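Local structure of protease 2A (Rhinovirus C, 5X45) at residues A[8-12]-A[13-17]. The protein is a viral cysteine protease with a chymotrypsin-like fold that probably cuts the rhinovirus polyprotein and, as in related enteroviruses, host proteins. Sequence-based numbering, arbitrary orientation.
Sequences FVHTR and DAIYK
Thr11 and Ala14 close the tight turn of a beta hairpin, strands 9-10 and 14-18, at the edge of the N-terminal antiparallel sheet of this chymotrypsin-like protease; Ile15 and Lys17 carry the sheet on by backbone hydrogen bonds to strand 37-41. CB of Thr11 lies 3.9 Å from Ala14 O, and its two branches part from there. Thr11 OG1, set between its own backbone N and carbonyl carbon (chi1 66°), accepts a bent hydrogen bond from Ala14 N at 3.0 Å. Thr11 CG2 meets Tyr16 CE1 at 4.0 Å, oblique to the ring. The backbone of Thr11 adds a second tie, its N donating to Ala14 O at 2.8 Å, nearly in line with the carbonyl. Further along, Val9 and Tyr16 form an antiparallel hydrogen-bonded pair: Tyr16 N reaches Val9 O at 2.7 Å, and Val9 N returns the bond to Tyr16 O. Val9 CB and Tyr16 CB lie 3.9 Å apart on a buried face, where Val9 also packs on Val117 and Met120 of strand 116-124. The other face carries His10 and Ile15, a non-hydrogen-bonded pair. His10 NE2 is hydrogen-bonded to Val44 O, while His10 CD2 lies 3.7 Å from Ile15 CG1.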
ATOM      1  N   PHE A   8       4.104   1.532  -6.724  1.00 33.22           N
ATOM      2  CA  PHE A   8       4.610   0.240  -6.294  1.00 31.91           C
ATOM      3  C   PHE A   8       5.794   0.509  -5.383  1.00 33.54           C
ATOM      4  O   PHE A   8       6.296   1.625  -5.343  1.00 32.49           O
ATOM      5  CB  PHE A   8       5.022  -0.642  -7.489  1.00 29.36           C
ATOM      6  CG  PHE A   8       6.059  -0.009  -8.389  1.00 27.88           C
ATOM      7  CD1 PHE A   8       7.415  -0.100  -8.088  1.00 30.04           C
ATOM      8  CD2 PHE A   8       5.679   0.673  -9.544  1.00 30.00           C
ATOM      9  CE1 PHE A   8       8.375   0.496  -8.919  1.00 36.96           C
ATOM     10  CE2 PHE A   8       6.635   1.264 -10.387  1.00 30.25           C
ATOM     11  CZ  PHE A   8       7.975   1.181 -10.072  1.00 30.72           C
ATOM     12  N   VAL A   9       6.242  -0.514  -4.665  1.00 34.45           N
ATOM     13  CA  VAL A   9       7.414  -0.387  -3.814  1.00 25.16           C
ATOM     14  C   VAL A   9       8.523  -1.295  -4.308  1.00 31.39           C
ATOM     15  O   VAL A   9       8.326  -2.494  -4.461  1.00 39.41           O
ATOM     16  CB  VAL A   9       7.081  -0.719  -2.352  1.00 36.14           C
ATOM     17  CG1 VAL A   9       8.299  -0.529  -1.471  1.00 25.41           C
ATOM     18  CG2 VAL A   9       5.913   0.136  -1.876  1.00 24.18           C
ATOM     19  N   HIS A  10       9.696  -0.720  -4.546  1.00 40.60           N
ATOM     20  CA  HIS A  10      10.807  -1.459  -5.130  1.00 38.02           C
ATOM     21  C   HIS A  10      12.030  -1.423  -4.218  1.00 29.81           C
ATOM     22  O   HIS A  10      12.778  -0.447  -4.202  1.00 31.00           O
ATOM     23  CB  HIS A  10      11.137  -0.882  -6.507  1.00 29.98           C
ATOM     24  CG  HIS A  10      12.156  -1.673  -7.267  1.00 38.03           C
ATOM     25  ND1 HIS A  10      12.699  -1.226  -8.456  1.00 46.56           N
ATOM     26  CD2 HIS A  10      12.721  -2.871  -7.018  1.00 35.53           C
ATOM     27  CE1 HIS A  10      13.563  -2.122  -8.902  1.00 42.90           C
ATOM     28  NE2 HIS A  10      13.597  -3.129  -8.053  1.00 46.54           N
ATOM     29  N   THR A  11      12.231  -2.493  -3.459  1.00 29.75           N
ATOM     30  CA  THR A  11      13.356  -2.563  -2.530  1.00 31.22           C
ATOM     31  C   THR A  11      14.577  -3.171  -3.208  1.00 33.46           C
ATOM     32  O   THR A  11      14.551  -3.408  -4.420  1.00 33.89           O
ATOM     33  CB  THR A  11      13.002  -3.387  -1.281  1.00 32.47           C
ATOM     34  OG1 THR A  11      12.786  -4.754  -1.655  1.00 30.40           O
ATOM     35  CG2 THR A  11      11.754  -2.826  -0.599  1.00 28.78           C
ATOM     36  N   ARG A  12      15.627  -3.444  -2.429  1.00 41.07           N
ATOM     37  CA  ARG A  12      16.863  -4.012  -2.980  1.00 47.58           C
ATOM     38  C   ARG A  12      16.620  -5.347  -3.673  1.00 49.24           C
ATOM     39  O   ARG A  12      17.270  -5.683  -4.669  1.00 61.18           O
ATOM     40  CB  ARG A  12      17.915  -4.237  -1.896  1.00 40.40           C
ATOM     41  CG  ARG A  12      19.283  -4.551  -2.493  1.00 59.75           C
ATOM     42  CD  ARG A  12      20.135  -5.460  -1.608  1.00 80.99           C
ATOM     43  NE  ARG A  12      21.065  -4.751  -0.732  1.00 98.45           N
ATOM     44  CZ  ARG A  12      21.438  -5.189   0.470  1.00 99.07           C
ATOM     45  NH1 ARG A  12      22.287  -4.481   1.203  1.00 96.66           N
ATOM     46  NH2 ARG A  12      20.964  -6.341   0.936  1.00 96.37           N
ATOM     47  N   ASP A  13      15.691  -6.117  -3.125  1.00 46.76           N
ATOM     48  CA  ASP A  13      15.480  -7.477  -3.594  1.00 52.83           C
ATOM     49  C   ASP A  13      14.046  -7.802  -4.032  1.00 44.71           C
ATOM     50  O   ASP A  13      13.809  -8.859  -4.612  1.00 42.32           O
ATOM     51  CB  ASP A  13      15.965  -8.463  -2.522  1.00 62.70           C
ATOM     52  CG  ASP A  13      15.427  -8.144  -1.136  1.00 82.59           C
ATOM     53  OD1 ASP A  13      14.418  -7.412  -1.026  1.00 88.30           O
ATOM     54  OD2 ASP A  13      16.030  -8.628  -0.152  1.00 90.77           O
ATOM     55  N   ALA A  14      13.092  -6.909  -3.781  1.00 38.09           N
ATOM     56  CA  ALA A  14      11.694  -7.252  -4.028  1.00 32.76           C
ATOM     57  C   ALA A  14      10.867  -6.088  -4.564  1.00 38.54           C
ATOM     58  O   ALA A  14      11.211  -4.918  -4.382  1.00 41.32           O
ATOM     59  CB  ALA A  14      11.058  -7.788  -2.761  1.00 28.94           C
ATOM     60  N   ILE A  15       9.767  -6.438  -5.224  1.00 34.14           N
ATOM     61  CA  ILE A  15       8.791  -5.471  -5.714  1.00 32.08           C
ATOM     62  C   ILE A  15       7.413  -5.774  -5.120  1.00 31.08           C
ATOM     63  O   ILE A  15       6.932  -6.904  -5.192  1.00 25.26           O
ATOM     64  CB  ILE A  15       8.677  -5.504  -7.235  1.00 39.69           C
ATOM     65  CG1 ILE A  15      10.028  -5.228  -7.881  1.00 45.60           C
ATOM     66  CG2 ILE A  15       7.626  -4.514  -7.704  1.00 43.34           C
ATOM     67  CD1 ILE A  15      10.072  -5.600  -9.350  1.00 50.23           C
ATOM     68  N   TYR A  16       6.785  -4.757  -4.540  1.00 27.96           N
ATOM     69  CA  TYR A  16       5.489  -4.895  -3.880  1.00 27.32           C
ATOM     70  C   TYR A  16       4.416  -4.175  -4.685  1.00 23.35           C
ATOM     71  O   TYR A  16       4.535  -2.981  -4.954  1.00 26.54           O
ATOM     72  CB  TYR A  16       5.551  -4.325  -2.459  1.00 23.13           C
ATOM     73  CG  TYR A  16       6.535  -5.007  -1.538  1.00 23.61           C
ATOM     74  CD1 TYR A  16       7.917  -4.873  -1.717  1.00 26.85           C
ATOM     75  CD2 TYR A  16       6.085  -5.751  -0.459  1.00 23.42           C
ATOM     76  CE1 TYR A  16       8.819  -5.503  -0.854  1.00 25.50           C
ATOM     77  CE2 TYR A  16       6.972  -6.375   0.405  1.00 40.50           C
ATOM     78  CZ  TYR A  16       8.330  -6.250   0.205  1.00 36.87           C
ATOM     79  OH  TYR A  16       9.179  -6.879   1.079  1.00 43.69           O
ATOM     80  N   LYS A  17       3.369  -4.890  -5.072  1.00 25.60           N
ATOM     81  CA  LYS A  17       2.293  -4.284  -5.844  1.00 28.97           C
ATOM     82  C   LYS A  17       0.947  -4.670  -5.258  1.00 26.88           C
ATOM     83  O   LYS A  17       0.839  -5.669  -4.550  1.00 37.35           O
ATOM     84  CB  LYS A  17       2.366  -4.726  -7.308  1.00 29.95           C
ATOM     85  CG  LYS A  17       3.734  -4.547  -7.939  1.00 38.04           C
ATOM     86  CD  LYS A  17       3.723  -4.778  -9.438  1.00 49.94           C
ATOM     87  CE  LYS A  17       3.830  -3.442 -10.171  1.00 56.97           C
ATOM     88  NZ  LYS A  17       3.747  -3.576 -11.652  1.00 64.05           N
TER